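Local coordinates for protein beta-lactamase (Burkholderia cenocepacia, PDB 5E2G) that probably hydrolyses beta-lactams to substituted beta-amino acids, as expected of a class C beta-lactamase family member, at residues A[48-53]-A[193-198]; A[57-62]-A[207-212]; A[267-272]-A[324-329]; A[308-313]-A[350-355]. All coordinates share one frame; numbering follows the deposited sequence. Where two conformers were deposited one is given.

Contact 1. Residues A[48-53]-A[193-198]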
loop_
_atom_site.group_PDB
_atom_site.type_symbol
_atom_site.label_atom_id
_atom_site.label_comp_id
_atom_site.label_asym_id
_atom_site.label_seq_id
_atom_site.Cartn_x
_atom_site.Cartn_y
_atom_site.Cartn_z
ATOM N N THR A 48 -16.889 20.663 9.953
ATOM C CA THR A 48 -16.378 21.923 9.431
ATOM C C THR A 48 -16.690 22.154 7.960
ATOM O O THR A 48 -16.426 23.252 7.460
ATOM C CB THR A 48 -14.860 22.011 9.618
ATOM O OG1 THR A 48 -14.207 21.452 8.471
ATOM C CG2 THR A 48 -14.437 21.244 10.854
ATOM N N GLY A 49 -17.206 21.154 7.247
ATOM C CA GLY A 49 -17.647 21.336 5.877
ATOM C C GLY A 49 -16.592 21.825 4.904
ATOM O O GLY A 49 -16.921 22.248 3.793
ATOM N N LYS A 50 -15.331 21.768 5.306
ATOM C CA LYS A 50 -14.241 22.228 4.452
ATOM C C LYS A 50 -14.055 21.273 3.272
ATOM O O LYS A 50 -14.027 20.053 3.466
ATOM C CB LYS A 50 -12.956 22.340 5.273
ATOM C CG LYS A 50 -11.791 22.959 4.521
ATOM C CD LYS A 50 -10.707 23.459 5.469
ATOM C CE LYS A 50 -10.045 22.309 6.205
ATOM N NZ LYS A 50 -8.918 22.769 7.065
ATOM N N PRO A 51 -13.931 21.779 2.047
ATOM C CA PRO A 51 -13.925 20.899 0.876
ATOM C C PRO A 51 -12.582 20.219 0.663
ATOM O O PRO A 51 -11.529 20.688 1.100
ATOM C CB PRO A 51 -14.232 21.855 -0.278
ATOM C CG PRO A 51 -13.658 23.140 0.173
ATOM C CD PRO A 51 -13.882 23.199 1.661
ATOM N N VAL A 52 -12.643 19.093 -0.045
ATOM C CA VAL A 52 -11.432 18.386 -0.420
ATOM C C VAL A 52 -10.686 19.212 -1.456
ATOM O O VAL A 52 -11.256 19.607 -2.481
ATOM C CB VAL A 52 -11.768 16.983 -0.949
ATOM C CG1 VAL A 52 -10.529 16.313 -1.473
ATOM C CG2 VAL A 52 -12.408 16.135 0.135
ATOM N N THR A 53 -9.414 19.501 -1.180
ATOM C CA THR A 53 -8.581 20.281 -2.088
ATOM C C THR A 53 -7.298 19.531 -2.410
ATOM O O THR A 53 -7.153 18.359 -2.051
ATOM C CB THR A 53 -8.240 21.651 -1.488
ATOM O OG1 THR A 53 -7.580 21.476 -0.226
ATOM C CG2 THR A 53 -9.494 22.488 -1.290
ATOM N N ARG A 193 0.553 21.179 9.261
ATOM C CA ARG A 193 -0.237 20.389 8.328
ATOM C C ARG A 193 -1.468 19.750 8.953
ATOM O O ARG A 193 -2.234 19.107 8.230
ATOM C CB ARG A 193 0.619 19.284 7.708
ATOM C CG ARG A 193 1.811 19.776 6.943
ATOM C CD ARG A 193 1.403 20.448 5.663
ATOM N NE ARG A 193 2.574 20.976 4.980
ATOM C CZ ARG A 193 3.106 22.160 5.248
ATOM N NH1 ARG A 193 2.559 22.932 6.177
ATOM N NH2 ARG A 193 4.179 22.574 4.588
HETATM N N MSE A 194 -1.674 19.877 10.261
HETATM C CA MSE A 194 -2.832 19.230 10.872
HETATM C C MSE A 194 -4.123 19.771 10.261
HETATM O O MSE A 194 -5.143 19.086 10.242
HETATM C CB MSE A 194 -2.850 19.421 12.386
HETATM C CG MSE A 194 -1.981 18.455 13.175
HETATM SE SE MSE A 194 -2.296 16.550 12.799
HETATM C CE MSE A 194 -4.247 16.474 12.826
ATOM N N ALA A 195 -4.061 21.000 9.742
ATOM C CA ALA A 195 -5.227 21.616 9.119
ATOM C C ALA A 195 -5.616 20.946 7.811
ATOM O O ALA A 195 -6.768 21.075 7.387
ATOM C CB ALA A 195 -4.971 23.103 8.873
ATOM N N ASP A 196 -4.685 20.253 7.159
ATOM C CA ASP A 196 -4.950 19.552 5.909
ATOM C C ASP A 196 -5.521 18.153 6.109
ATOM O O ASP A 196 -5.968 17.543 5.134
ATOM C CB ASP A 196 -3.662 19.439 5.080
ATOM C CG ASP A 196 -3.046 20.789 4.750
ATOM O OD1 ASP A 196 -3.763 21.813 4.803
ATOM O OD2 ASP A 196 -1.842 20.820 4.416
ATOM N N TYR A 197 -5.525 17.643 7.340
ATOM C CA TYR A 197 -5.794 16.238 7.632
ATOM C C TYR A 197 -7.300 16.018 7.663
ATOM O O TYR A 197 -7.985 16.500 8.569
ATOM C CB TYR A 197 -5.133 15.879 8.961
ATOM C CG TYR A 197 -4.992 14.410 9.311
ATOM C CD1 TYR A 197 -5.777 13.434 8.711
ATOM C CD2 TYR A 197 -4.070 14.007 10.273
ATOM C CE1 TYR A 197 -5.646 12.095 9.060
ATOM C CE2 TYR A 197 -3.932 12.680 10.624
ATOM C CZ TYR A 197 -4.721 11.727 10.016
ATOM O OH TYR A 197 -4.579 10.407 10.371
ATOM N N ALA A 198 -7.818 15.284 6.681
ATOM C CA ALA A 198 -9.247 15.027 6.614
ATOM C C ALA A 198 -9.703 14.213 7.821
ATOM O O ALA A 198 -8.908 13.571 8.509
ATOM C CB ALA A 198 -9.601 14.296 5.320
#
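Lys50 and Ala195 meet where an irregular loop, 48-53, passes a single helix-like turn at 194-196 that never becomes a regular helix. Both residues lie at the surface of the class C beta-lactamase fold, the first in the connection from strand 35-42 to strand 58-59, the second in the loop after helix 168-180. The turn is closed by two bonds of the i to i+3 kind, from Asp196 N to Arg193 O (2.9 Å) and from Tyr197 N to Met194 O (3.3 Å), while the carbonyl of Ala195 is turned outward to the other loop. Lys50 supplies the reach. Its CG stands anti to the backbone N (chi1 -173°), and after an extended start the chain bends once, at chi3, to deliver the ammonium group. The segment 48-53 is itself braced near this point: a weak bond runs from Lys50 N to Thr48 OG1 at 3.4 Å, and the backbone of Lys50 is also bonded to that of Met44. On the other side, Asp196 is tied by its backbone to Leu57, which joins the turn to the segment that leads into strand 58-59. The carboxylate of Asp196 does not share in the grip, for its OD1 is 5.7 Å from Lys50 NZ; at that range it might still contribute a mild electrostatic attraction. A single polar bond therefore bridges these two surface loops: Lys50 NZ donates to Ala195 O over 2.8 Å, meeting the carbonyl at a C=O...N angle of 146° and tilted 20° from its plane.

Contact 2. Residues A[57-62]-A[207-212]; sequences LFEIGS and PVRMTE
Arg209, just beyond the short strand 207-208, is the first residue along its segment to meet Glu59. Its backbone flank does the touching: Glu59 OE2 lies 3.5 Å from Arg209 CA and equally close to its CB. The arginine chain then runs extended away from the carboxylate, leaving NE 5.5 Å from Glu59 OE2. That guanidinium group is engaged with backbone oxygens instead, NE with Ala198 O and NH2 with Tyr197 O, and it also makes a cation-pi contact with the Tyr197 ring. At Met210, a selenomethionine, the chain closes on the same acid. Met210 CG rests 3.4 Å from Glu59 OE1; the two side chains lie alongside each other, pointing opposite ways, with CB and CG of Met210 against the carboxylate while the selenium turns off. The extended chain of Glu59 carries its carboxylate across to 209-210, and two outside bonds, OE2 with Tyr197 OH and OE1 with Thr317 OG1, hold each oxygen and limit its rotation. A buried carboxylate is thus clasped from several directions. Three residues after Glu59, Ser62 stands with Lys65 in a pattern consistent with the SxxK active-site motif of serine beta-lactamases and penicillin-binding proteins.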
loop_
_atom_site.group_PDB
_atom_site.type_symbol
_atom_site.label_atom_id
_atom_site.label_comp_id
_atom_site.label_asym_id
_atom_site.label_seq_id
_atom_site.Cartn_x
_atom_site.Cartn_y
_atom_site.Cartn_z
ATOM N N LEU A 57 -5.298 15.585 3.327
ATOM C CA LEU A 57 -4.606 14.349 3.691
ATOM C C LEU A 57 -5.605 13.240 4.012
ATOM O O LEU A 57 -6.575 13.462 4.750
ATOM C CB LEU A 57 -3.676 14.573 4.889
ATOM C CG LEU A 57 -2.485 15.530 4.714
ATOM C CD1 LEU A 57 -1.904 15.944 6.068
ATOM C CD2 LEU A 57 -1.393 14.918 3.841
ATOM N N PHE A 58 -5.355 12.050 3.460
ATOM C CA PHE A 58 -6.113 10.841 3.742
ATOM C C PHE A 58 -5.181 9.771 4.300
ATOM O O PHE A 58 -4.010 9.696 3.920
ATOM C CB PHE A 58 -6.786 10.289 2.482
ATOM C CG PHE A 58 -7.749 11.236 1.830
ATOM C CD1 PHE A 58 -7.297 12.250 0.999
ATOM C CD2 PHE A 58 -9.113 11.093 2.017
ATOM C CE1 PHE A 58 -8.180 13.116 0.392
ATOM C CE2 PHE A 58 -10.003 11.958 1.402
ATOM C CZ PHE A 58 -9.530 12.974 0.592
ATOM N N GLU A 59 -5.705 8.941 5.204
ATOM C CA GLU A 59 -4.995 7.742 5.637
ATOM C C GLU A 59 -5.187 6.646 4.594
ATOM O O GLU A 59 -6.320 6.330 4.220
ATOM C CB GLU A 59 -5.508 7.256 6.993
ATOM C CG GLU A 59 -5.709 8.351 8.014
ATOM C CD GLU A 59 -6.464 7.889 9.248
ATOM O OE1 GLU A 59 -6.916 6.724 9.286
ATOM O OE2 GLU A 59 -6.612 8.706 10.182
ATOM N N ILE A 60 -4.086 6.059 4.126
ATOM C CA ILE A 60 -4.159 5.063 3.062
ATOM C C ILE A 60 -4.041 3.638 3.598
ATOM O O ILE A 60 -3.959 2.692 2.810
ATOM C CB ILE A 60 -3.118 5.336 1.958
ATOM C CG1 ILE A 60 -1.686 5.264 2.487
ATOM C CG2 ILE A 60 -3.367 6.690 1.329
ATOM C CD1 ILE A 60 -0.642 5.419 1.390
ATOM N N GLY A 61 -4.057 3.458 4.913
ATOM C CA GLY A 61 -4.058 2.107 5.459
ATOM C C GLY A 61 -2.888 1.280 4.950
ATOM O O GLY A 61 -1.742 1.741 4.907
ATOM N N SER A 62 -3.192 0.048 4.533
ATOM C CA SER A 62 -2.173 -0.911 4.125
ATOM C C SER A 62 -1.465 -0.534 2.834
ATOM O O SER A 62 -0.461 -1.165 2.496
ATOM C CB SER A 62 -2.790 -2.295 3.981
ATOM O OG SER A 62 -3.223 -2.793 5.233
ATOM N N PRO A 207 -17.067 10.029 13.622
ATOM C CA PRO A 207 -15.776 10.516 13.147
ATOM C C PRO A 207 -14.634 9.832 13.869
ATOM O O PRO A 207 -14.724 9.496 15.051
ATOM C CB PRO A 207 -15.819 12.008 13.481
ATOM C CG PRO A 207 -16.710 12.082 14.655
ATOM C CD PRO A 207 -17.750 11.016 14.469
ATOM N N VAL A 208 -13.535 9.653 13.141
ATOM C CA VAL A 208 -12.419 8.870 13.652
ATOM C C VAL A 208 -11.163 9.204 12.857
ATOM O O VAL A 208 -11.226 9.479 11.660
ATOM C CB VAL A 208 -12.755 7.362 13.592
ATOM C CG1 VAL A 208 -12.990 6.916 12.151
ATOM C CG2 VAL A 208 -11.675 6.545 14.244
ATOM N N ARG A 209 -10.024 9.224 13.551
ATOM C CA ARG A 209 -8.721 9.134 12.908
ATOM C C ARG A 209 -7.958 8.001 13.576
ATOM O O ARG A 209 -8.534 7.222 14.344
ATOM C CB ARG A 209 -7.942 10.444 12.972
ATOM C CG ARG A 209 -8.415 11.504 11.992
ATOM C CD ARG A 209 -7.526 12.729 12.035
ATOM N NE ARG A 209 -8.117 13.872 11.345
ATOM C CZ ARG A 209 -8.860 14.803 11.935
ATOM N NH1 ARG A 209 -9.111 14.728 13.234
ATOM N NH2 ARG A 209 -9.353 15.808 11.224
HETATM N N MSE A 210 -6.662 7.933 13.332
HETATM C CA MSE A 210 -5.892 6.719 13.579
HETATM C C MSE A 210 -5.441 6.460 15.009
HETATM O O MSE A 210 -4.961 7.361 15.702
HETATM C CB MSE A 210 -4.650 6.757 12.703
HETATM C CG MSE A 210 -4.599 5.738 11.618
HETATM SE SE MSE A 210 -2.939 6.106 10.706
HETATM C CE MSE A 210 -1.736 6.099 12.241
ATOM N N THR A 211 -5.571 5.205 15.427
ATOM C CA THR A 211 -4.939 4.724 16.647
ATOM C C THR A 211 -3.627 4.049 16.270
ATOM O O THR A 211 -3.598 3.199 15.374
ATOM C CB THR A 211 -5.840 3.747 17.411
ATOM O OG1 THR A 211 -5.939 2.511 16.697
ATOM C CG2 THR A 211 -7.228 4.316 17.596
ATOM N N GLU A 212 -2.550 4.424 16.960
ATOM C CA GLU A 212 -1.189 4.049 16.570
ATOM C C GLU A 212 -0.656 2.941 17.475
ATOM O O GLU A 212 -0.018 3.202 18.494
ATOM C CB GLU A 212 -0.278 5.266 16.609
ATOM C CG GLU A 212 -0.719 6.407 15.711
ATOM C CD GLU A 212 0.060 7.685 15.977
ATOM O OE1 GLU A 212 0.204 8.519 15.053
ATOM O OE2 GLU A 212 0.537 7.854 17.120
#

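Contact 3. Residues A[267-272]-A[324-329]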
loop_
_atom_site.group_PDB
_atom_site.type_symbol
_atom_site.label_atom_id
_atom_site.label_comp_id
_atom_site.label_asym_id
_atom_site.label_seq_id
_atom_site.Cartn_x
_atom_site.Cartn_y
_atom_site.Cartn_z
ATOM N N LEU A 267 6.287 -7.934 -3.903
ATOM C CA LEU A 267 6.673 -7.399 -2.601
ATOM C C LEU A 267 5.597 -6.399 -2.220
ATOM O O LEU A 267 5.604 -5.254 -2.678
ATOM C CB LEU A 267 8.057 -6.765 -2.636
ATOM C CG LEU A 267 8.672 -6.599 -1.241
ATOM C CD1 LEU A 267 8.908 -7.958 -0.582
ATOM C CD2 LEU A 267 9.972 -5.806 -1.285
ATOM N N ILE A 268 4.648 -6.863 -1.410
ATOM C CA ILE A 268 3.468 -6.128 -0.964
ATOM C C ILE A 268 2.476 -5.911 -2.102
ATOM O O ILE A 268 1.287 -6.194 -1.938
ATOM C CB ILE A 268 3.837 -4.797 -0.286
ATOM C CG1 ILE A 268 4.625 -5.068 1.002
ATOM C CG2 ILE A 268 2.571 -3.989 0.016
ATOM C CD1 ILE A 268 3.857 -5.909 2.016
ATOM N N TRP A 269 2.932 -5.400 -3.249
ATOM C CA TRP A 269 2.041 -5.280 -4.399
ATOM C C TRP A 269 1.428 -6.630 -4.760
ATOM O O TRP A 269 2.002 -7.688 -4.504
ATOM C CB TRP A 269 2.779 -4.742 -5.622
ATOM C CG TRP A 269 3.228 -3.332 -5.500
ATOM C CD1 TRP A 269 4.507 -2.897 -5.375
ATOM C CD2 TRP A 269 2.397 -2.157 -5.508
ATOM N NE1 TRP A 269 4.534 -1.522 -5.308
ATOM C CE2 TRP A 269 3.251 -1.045 -5.383
ATOM C CE3 TRP A 269 1.014 -1.942 -5.610
ATOM C CZ2 TRP A 269 2.772 0.268 -5.356
ATOM C CZ3 TRP A 269 0.536 -0.641 -5.579
ATOM C CH2 TRP A 269 1.415 0.451 -5.453
ATOM N N GLU A 270 0.251 -6.583 -5.368
ATOM C CA GLU A 270 -0.451 -7.768 -5.838
ATOM C C GLU A 270 -0.818 -7.548 -7.298
ATOM O O GLU A 270 -1.163 -6.431 -7.689
ATOM C CB GLU A 270 -1.694 -8.024 -4.966
ATOM C CG GLU A 270 -1.366 -8.026 -3.462
ATOM C CD GLU A 270 -2.528 -7.588 -2.578
ATOM O OE1 GLU A 270 -3.610 -7.268 -3.119
ATOM O OE2 GLU A 270 -2.360 -7.568 -1.338
ATOM N N GLN A 271 -0.714 -8.592 -8.121
ATOM C CA GLN A 271 -0.832 -8.376 -9.556
ATOM C C GLN A 271 -1.547 -9.530 -10.236
ATOM O O GLN A 271 -1.733 -10.611 -9.665
ATOM C CB GLN A 271 0.541 -8.163 -10.203
ATOM C CG GLN A 271 1.285 -9.433 -10.445
ATOM C CD GLN A 271 2.657 -9.219 -11.039
ATOM O OE1 GLN A 271 3.219 -10.128 -11.643
ATOM N NE2 GLN A 271 3.208 -8.034 -10.873
ATOM N N TYR A 272 -1.959 -9.266 -11.475
ATOM C CA TYR A 272 -2.703 -10.194 -12.314
ATOM C C TYR A 272 -2.244 -9.979 -13.745
ATOM O O TYR A 272 -1.856 -8.859 -14.099
ATOM C CB TYR A 272 -4.222 -9.969 -12.193
ATOM C CG TYR A 272 -4.705 -9.946 -10.763
ATOM C CD1 TYR A 272 -5.136 -11.106 -10.138
ATOM C CD2 TYR A 272 -4.689 -8.771 -10.026
ATOM C CE1 TYR A 272 -5.550 -11.100 -8.823
ATOM C CE2 TYR A 272 -5.099 -8.751 -8.703
ATOM C CZ TYR A 272 -5.534 -9.916 -8.108
ATOM O OH TYR A 272 -5.940 -9.902 -6.797
ATOM N N VAL A 324 -5.465 1.540 -5.211
ATOM C CA VAL A 324 -4.444 1.926 -6.174
ATOM C C VAL A 324 -4.335 0.825 -7.216
ATOM O O VAL A 324 -4.192 -0.343 -6.858
ATOM C CB VAL A 324 -3.081 2.128 -5.495
ATOM C CG1 VAL A 324 -2.026 2.409 -6.539
ATOM C CG2 VAL A 324 -3.157 3.244 -4.448
ATOM N N ALA A 325 -4.374 1.188 -8.498
ATOM C CA ALA A 325 -4.226 0.187 -9.549
ATOM C C ALA A 325 -3.617 0.827 -10.785
ATOM O O ALA A 325 -3.973 1.952 -11.137
ATOM C CB ALA A 325 -5.569 -0.463 -9.908
ATOM N N PHE A 326 -2.716 0.109 -11.453
ATOM C CA PHE A 326 -2.092 0.679 -12.639
ATOM C C PHE A 326 -1.603 -0.437 -13.554
ATOM O O PHE A 326 -1.481 -1.594 -13.147
ATOM C CB PHE A 326 -0.949 1.638 -12.263
ATOM C CG PHE A 326 0.134 1.008 -11.443
ATOM C CD1 PHE A 326 -0.021 0.835 -10.078
ATOM C CD2 PHE A 326 1.314 0.595 -12.037
ATOM C CE1 PHE A 326 0.979 0.251 -9.323
ATOM C CE2 PHE A 326 2.317 0.013 -11.284
ATOM C CZ PHE A 326 2.149 -0.158 -9.928
ATOM N N VAL A 327 -1.366 -0.074 -14.812
ATOM C CA VAL A 327 -0.950 -1.016 -15.850
ATOM C C VAL A 327 0.270 -0.425 -16.542
ATOM O O VAL A 327 0.115 0.406 -17.447
ATOM C CB VAL A 327 -2.078 -1.298 -16.862
ATOM C CG1 VAL A 327 -1.618 -2.295 -17.900
ATOM C CG2 VAL A 327 -3.333 -1.813 -16.175
ATOM N N PRO A 328 1.489 -0.804 -16.153
ATOM C CA PRO A 328 2.681 -0.156 -16.737
ATOM C C PRO A 328 2.718 -0.154 -18.262
ATOM O O PRO A 328 3.090 0.860 -18.864
ATOM C CB PRO A 328 3.835 -0.971 -16.137
ATOM C CG PRO A 328 3.297 -1.474 -14.838
ATOM C CD PRO A 328 1.840 -1.760 -15.086
ATOM N N ALA A 329 2.323 -1.257 -18.904
ATOM C CA ALA A 329 2.400 -1.331 -20.358
ATOM C C ALA A 329 1.484 -0.320 -21.025
ATOM O O ALA A 329 1.803 0.173 -22.112
ATOM C CB ALA A 329 2.060 -2.741 -20.837
#
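Trp269 has its CG anti to its own carbonyl carbon (chi1 -68°), which sends the indole across to 324-329, while Phe326 sets its ring between backbone N and carbonyl carbon (chi1 58°), the more hindered choice, a torsion that brings the end of the ring nearer to the tryptophan than the direction of its CB alone would. The outcome is a T-shaped aromatic pair. The planes of the Phe326 ring and the six-membered ring of Trp269 stand at 85°, with their centroids 5.4 Å apart, and the phenyl edge is the part presented. Phe326 CE1 sits 3.8 Å above the indole plane, displaced from the ring centre toward the rim, and is 3.9 Å from both CZ3 and CH2 of Trp269. Val324, two residues earlier on the same strand, meets the indole differently: its CG1 lies near the plane of the ring and touches the edge, 4.1 Å from Trp269 CZ3. One indole end is therefore held on a face by an aromatic edge and at its rim by a methyl group. No polar atom takes part, and all three residues are buried. The pairing bridges across an intervening strand, 309-316, whose Ile311 touches both rings. Helix 226-235 closes on the cluster through Leu229, Phe232 and Val233, and Thr66 of helix 64-77 also reaches Trp269, while His254 adds another edge-to-face partner. This is the hydrophobic core between the central antiparallel sheet and the helical region that a serine beta-lactamase fold places against one of its faces.

Contact 4. Residues A[308-313]-A[350-355]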
loop_
_atom_site.group_PDB
_atom_site.type_symbol
_atom_site.label_atom_id
_atom_site.label_comp_id
_atom_site.label_asym_id
_atom_site.label_seq_id
_atom_site.Cartn_x
_atom_site.Cartn_y
_atom_site.Cartn_z
ATOM N N ALA A 308 2.970 -5.937 -18.667
ATOM C CA ALA A 308 1.648 -6.400 -19.075
ATOM C C ALA A 308 0.875 -6.995 -17.899
ATOM O O ALA A 308 0.394 -8.132 -17.972
ATOM C CB ALA A 308 1.779 -7.419 -20.208
ATOM N N THR A 309 0.740 -6.234 -16.812
ATOM C CA THR A 309 0.052 -6.714 -15.623
ATOM C C THR A 309 -0.863 -5.628 -15.078
ATOM O O THR A 309 -0.703 -4.446 -15.379
ATOM C CB THR A 309 1.042 -7.157 -14.532
ATOM O OG1 THR A 309 2.074 -6.180 -14.382
ATOM C CG2 THR A 309 1.688 -8.427 -14.916
ATOM N N TRP A 310 -1.852 -6.056 -14.302
ATOM C CA TRP A 310 -2.667 -5.176 -13.474
ATOM C C TRP A 310 -2.120 -5.283 -12.056
ATOM O O TRP A 310 -2.228 -6.336 -11.426
ATOM C CB TRP A 310 -4.140 -5.573 -13.531
ATOM C CG TRP A 310 -5.053 -4.797 -12.577
ATOM C CD1 TRP A 310 -5.071 -4.866 -11.212
ATOM C CD2 TRP A 310 -6.102 -3.877 -12.940
ATOM N NE1 TRP A 310 -6.048 -4.039 -10.705
ATOM C CE2 TRP A 310 -6.690 -3.420 -11.746
ATOM C CE3 TRP A 310 -6.592 -3.393 -14.160
ATOM C CZ2 TRP A 310 -7.741 -2.501 -11.735
ATOM C CZ3 TRP A 310 -7.637 -2.479 -14.142
ATOM C CH2 TRP A 310 -8.198 -2.048 -12.939
ATOM N N ILE A 311 -1.521 -4.202 -11.570
ATOM C CA ILE A 311 -0.880 -4.149 -10.262
ATOM C C ILE A 311 -1.743 -3.279 -9.369
ATOM O O ILE A 311 -2.126 -2.174 -9.768
ATOM C CB ILE A 311 0.544 -3.581 -10.370
ATOM C CG1 ILE A 311 1.369 -4.385 -11.378
ATOM C CG2 ILE A 311 1.209 -3.534 -9.003
ATOM C CD1 ILE A 311 2.670 -3.732 -11.748
ATOM N N ASN A 312 -2.069 -3.767 -8.173
ATOM C CA ASN A 312 -2.963 -3.008 -7.299
ATOM C C ASN A 312 -2.649 -3.257 -5.826
ATOM O O ASN A 312 -1.843 -4.115 -5.462
ATOM C CB ASN A 312 -4.453 -3.300 -7.606
ATOM C CG ASN A 312 -4.885 -4.730 -7.282
ATOM O OD1 ASN A 312 -4.104 -5.566 -6.818
ATOM N ND2 ASN A 312 -6.154 -5.007 -7.521
ATOM N N LYS A 313 -3.295 -2.461 -4.978
ATOM C CA LYS A 313 -3.242 -2.638 -3.534
ATOM C C LYS A 313 -4.413 -1.893 -2.913
ATOM O O LYS A 313 -4.713 -0.766 -3.310
ATOM C CB LYS A 313 -1.925 -2.116 -2.950
ATOM C CG LYS A 313 -1.815 -2.264 -1.448
ATOM C CD LYS A 313 -1.576 -3.705 -1.073
ATOM C CE LYS A 313 -1.737 -3.900 0.427
ATOM N NZ LYS A 313 -3.177 -3.993 0.837
ATOM N N ALA A 350 -15.201 0.288 -9.756
ATOM C CA ALA A 350 -15.104 1.637 -10.301
ATOM C C ALA A 350 -13.775 1.848 -11.021
ATOM O O ALA A 350 -13.739 2.417 -12.117
ATOM C CB ALA A 350 -15.301 2.658 -9.182
ATOM N N ALA A 351 -12.673 1.384 -10.432
ATOM C CA ALA A 351 -11.384 1.487 -11.104
ATOM C C ALA A 351 -11.397 0.741 -12.432
ATOM O O ALA A 351 -10.899 1.243 -13.445
ATOM C CB ALA A 351 -10.283 0.948 -10.194
ATOM N N TYR A 352 -11.966 -0.463 -12.443
ATOM C CA TYR A 352 -12.006 -1.257 -13.664
ATOM C C TYR A 352 -12.817 -0.556 -14.744
ATOM O O TYR A 352 -12.412 -0.517 -15.910
ATOM C CB TYR A 352 -12.583 -2.639 -13.356
ATOM C CG TYR A 352 -12.416 -3.688 -14.441
ATOM C CD1 TYR A 352 -11.210 -4.353 -14.612
ATOM C CD2 TYR A 352 -13.479 -4.042 -15.261
ATOM C CE1 TYR A 352 -11.057 -5.326 -15.582
ATOM C CE2 TYR A 352 -13.339 -5.017 -16.239
ATOM C CZ TYR A 352 -12.124 -5.658 -16.393
ATOM O OH TYR A 352 -11.989 -6.628 -17.366
ATOM N N ARG A 353 -13.961 0.017 -14.374
ATOM C CA ARG A 353 -14.757 0.759 -15.344
ATOM C C ARG A 353 -14.035 2.021 -15.793
ATOM O O ARG A 353 -13.937 2.294 -16.994
ATOM C CB ARG A 353 -16.117 1.108 -14.747
ATOM C CG ARG A 353 -16.910 -0.103 -14.310
ATOM C CD ARG A 353 -18.253 0.303 -13.743
ATOM N NE ARG A 353 -18.975 -0.818 -13.138
ATOM C CZ ARG A 353 -19.245 -0.916 -11.839
ATOM N NH1 ARG A 353 -18.855 0.043 -11.004
ATOM N NH2 ARG A 353 -19.910 -1.968 -11.374
ATOM N N ILE A 354 -13.516 2.800 -14.840
ATOM C CA ILE A 354 -12.821 4.037 -15.185
ATOM C C ILE A 354 -11.627 3.740 -16.082
ATOM O O ILE A 354 -11.511 4.284 -17.183
ATOM C CB ILE A 354 -12.395 4.791 -13.918
ATOM C CG1 ILE A 354 -13.614 5.368 -13.211
ATOM C CG2 ILE A 354 -11.440 5.904 -14.271
ATOM C CD1 ILE A 354 -13.316 5.835 -11.814
ATOM N N LEU A 355 -10.726 2.865 -15.628
ATOM C CA LEU A 355 -9.549 2.562 -16.439
ATOM C C LEU A 355 -9.929 1.941 -17.783
ATOM O O LEU A 355 -9.247 2.176 -18.787
ATOM C CB LEU A 355 -8.597 1.650 -15.673
ATOM C CG LEU A 355 -7.848 2.340 -14.534
ATOM C CD1 LEU A 355 -6.672 1.491 -14.092
ATOM C CD2 LEU A 355 -7.396 3.740 -14.937
#
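Packing of the C-terminal helix against the central antiparallel sheet brings Trp310 of strand 309-316 onto Ala351, Tyr352 and Leu355 of helix 344-357. The local axes of strand 309-313 and helix 350-355 come within 12.4 Å and run at 139°, nearer antiparallel than perpendicular, and the indole spans the gap. Trp310 CG lies anti to the backbone N (chi1 174°), which carries the six-membered ring out to the helix. Its far corner does the touching. Trp310 CH2 is 4.0 Å from Tyr352 CA and the same distance from Leu355 CD1, while the carbonyl carbon of Ala351 comes up to the ring edge. Tyr352 and Leu355, three residues or about one helical turn apart, both meet that corner. The tyrosine ring meets the indole obliquely, the planes at 47°, and Trp310 CZ3 is 4.1 Å from Tyr352 CD1. Polar ends are tied outside the pair, Trp310 NE1 to the hydroxyl of Tyr323 and Tyr352 OH to the backbone oxygen of Val276. Further along, Lys313, whose NZ bonds to Tyr148 OH, probably begins the K(T/S)G-type motif; a C-terminal helix laid on the sheet that carries this strand is typical of serine beta-lactamases.

From the N terminus, residues 48-53 and 57-62 open contacts 1 and 2, and 193-198 and 207-212 close them in the same order, so the two long loops cross rather than nest; the two contacts also touch. Contacts 3 and 4 follow in series and cross in turn: 267-272 and 308-313 open, 324-329 and 350-355 close. Their strands are neighbours in the one large sheet, with 309-316 in the middle, joined by backbone bonds of Tyr272 O with Trp310 N and Glu270 O with Asn312 N. Between the pairs, Ser62 of contact 2 packs on Lys313 of contact 4. Together they tie surface loops, the probable active-site segment, the central sheet and the C-terminal helix.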